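Local coordinates for protein DNA polymerase III, beta subunit (Eubacterium rectale, PDB 3T0P) that probably forms a ring-shaped head-to-tail homodimer around DNA, tethering DNA polymerases and other proteins to it for processive replication, at residues B[194-199]-B[236-241]. Numbering follows the deposited sequence.
With ACT (acetate ion), chain T.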
loop_
_atom_site.group_PDB
_atom_site.type_symbol
_atom_site.label_atom_id
_atom_site.label_comp_id
_atom_site.label_asym_id
_atom_site.label_seq_id
_atom_site.Cartn_x
_atom_site.Cartn_y
_atom_site.Cartn_z
ATOM N N VAL B 194 23.620 9.687 21.429
ATOM C CA VAL B 194 23.322 9.007 20.180
ATOM C C VAL B 194 22.110 8.091 20.439
ATOM O O VAL B 194 22.184 7.135 21.224
ATOM C CB VAL B 194 24.541 8.256 19.581
ATOM C CG1 VAL B 194 24.205 7.666 18.210
ATOM C CG2 VAL B 194 25.755 9.173 19.475
ATOM N N VAL B 195 20.993 8.441 19.799
ATOM C CA VAL B 195 19.713 7.761 19.903
ATOM C C VAL B 195 19.631 6.686 18.803
ATOM O O VAL B 195 19.827 7.031 17.639
ATOM C CB VAL B 195 18.505 8.753 19.809
ATOM C CG1 VAL B 195 17.183 8.036 20.081
ATOM C CG2 VAL B 195 18.688 9.951 20.759
ATOM N N PRO B 196 19.282 5.415 19.139
ATOM C CA PRO B 196 19.145 4.385 18.095
ATOM C C PRO B 196 18.162 4.794 16.992
ATOM O O PRO B 196 17.175 5.474 17.277
ATOM C CB PRO B 196 18.606 3.170 18.867
ATOM C CG PRO B 196 19.073 3.388 20.271
ATOM C CD PRO B 196 19.005 4.858 20.482
ATOM N N GLY B 197 18.468 4.411 15.751
ATOM C CA GLY B 197 17.650 4.715 14.584
ATOM C C GLY B 197 16.256 4.154 14.701
ATOM O O GLY B 197 15.281 4.865 14.436
ATOM N N LYS B 198 16.153 2.888 15.162
ATOM C CA LYS B 198 14.863 2.223 15.362
ATOM C C LYS B 198 13.949 3.022 16.329
ATOM O O LYS B 198 12.758 3.082 16.100
ATOM C CB LYS B 198 15.064 0.798 15.874
ATOM C CG LYS B 198 13.783 -0.053 15.847
ATOM C CD LYS B 198 14.038 -1.522 16.278
ATOM C CE LYS B 198 14.489 -1.719 17.727
ATOM N NZ LYS B 198 13.484 -1.249 18.727
ATOM N N THR B 199 14.507 3.636 17.389
ATOM C CA THR B 199 13.725 4.426 18.351
ATOM C C THR B 199 13.034 5.593 17.667
ATOM O O THR B 199 11.853 5.813 17.878
ATOM C CB THR B 199 14.627 4.921 19.466
ATOM O OG1 THR B 199 15.023 3.782 20.223
ATOM C CG2 THR B 199 13.946 5.975 20.350
ATOM N N ARG B 236 17.262 3.008 25.267
ATOM C CA ARG B 236 18.683 2.960 25.607
ATOM C C ARG B 236 19.417 3.878 24.642
ATOM O O ARG B 236 18.895 4.157 23.574
ATOM C CB ARG B 236 19.223 1.544 25.482
ATOM C CG ARG B 236 18.775 0.556 26.565
ATOM C CD ARG B 236 19.700 -0.667 26.651
ATOM N NE ARG B 236 20.158 -1.135 25.334
ATOM C CZ ARG B 236 19.916 -2.342 24.823
ATOM N NH1 ARG B 236 19.248 -3.250 25.528
ATOM N NH2 ARG B 236 20.360 -2.657 23.612
ATOM N N LEU B 237 20.584 4.389 25.015
ATOM C CA LEU B 237 21.382 5.237 24.146
ATOM C C LEU B 237 22.585 4.441 23.641
ATOM O O LEU B 237 22.972 3.467 24.273
ATOM C CB LEU B 237 21.845 6.490 24.919
ATOM C CG LEU B 237 20.759 7.477 25.320
ATOM C CD1 LEU B 237 21.312 8.479 26.299
ATOM C CD2 LEU B 237 20.148 8.176 24.092
ATOM N N ILE B 238 23.180 4.842 22.512
ATOM C CA ILE B 238 24.364 4.148 21.987
ATOM C C ILE B 238 25.623 4.720 22.664
ATOM O O ILE B 238 25.822 5.940 22.674
ATOM C CB ILE B 238 24.444 4.228 20.448
ATOM C CG1 ILE B 238 23.118 3.755 19.820
ATOM C CG2 ILE B 238 25.650 3.427 19.941
ATOM C CD1 ILE B 238 22.979 3.956 18.341
ATOM N N GLU B 239 26.462 3.831 23.223
ATOM C CA GLU B 239 27.684 4.224 23.918
ATOM C C GLU B 239 28.842 4.466 22.935
ATOM O O GLU B 239 28.905 3.832 21.876
ATOM C CB GLU B 239 28.070 3.158 24.956
ATOM N N GLY B 240 29.727 5.399 23.294
ATOM C CA GLY B 240 30.907 5.746 22.499
ATOM C C GLY B 240 31.004 7.184 22.024
ATOM O O GLY B 240 30.015 7.930 22.007
ATOM N N GLU B 241 32.210 7.579 21.611
ATOM C CA GLU B 241 32.453 8.930 21.117
ATOM C C GLU B 241 31.981 9.019 19.670
ATOM O O GLU B 241 32.437 8.238 18.836
ATOM C CB GLU B 241 33.937 9.309 21.258
HETATM C C ACT T . 10.709 -2.700 17.388
HETATM O O ACT T . 9.760 -2.846 16.633
HETATM O OXT ACT T . 10.988 -1.572 17.781
HETATM C CH3 ACT T . 11.527 -3.917 17.760
HETATM O O HOH W 1 24.729 8.266 23.410
#
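Ile238 lies across Val194 and Pro196 where, in the central domain of this beta sliding clamp, the edge strand 187-196 passes directly into helix 197-206. The segment 236-241, leaving strand 231-236, shows how a loop can follow a sheet edge through one direct bond and one water. Ile238 N donates to Val194 O at 2.8 Å, almost straight at 176°; the same two residues are joined a second time by a single water, which accepts from Val194 N and donates to Ile238 O. Around this pairing the side chains divide. Ile238 sends CG1 out opposite its carbonyl carbon (chi1 -52°), which carries CD1 between the two residues it touches: it meets Val194 CG1, approaching at a slant, at 3.9 Å and Pro196 CA at the same distance. The proline ring and the isoleucine side chain pass each other in opposite senses, Pro196 CG lying 4.1 Å from Ile238 CG1. Val195 and Leu237 form a separate apolar contact, CG2 to CD2 at 4.0 Å, and both also pack on Ile224 of strand 223-228, so the loop is joined to two sheets. Pro196 occupies the N-cap position, and in the first turn beyond it Lys198 bends at its last two torsions to bring NZ to an acetate ion, probably from the crystallisation liquor, and to Asp49 in a salt bridge. A methionine in its place would probably leave the Asp49 carboxylate without its positive mate and the acetate without its donor. At the end of strand 231-236, Pro196 CD lies 3.2 Å from Arg236 O.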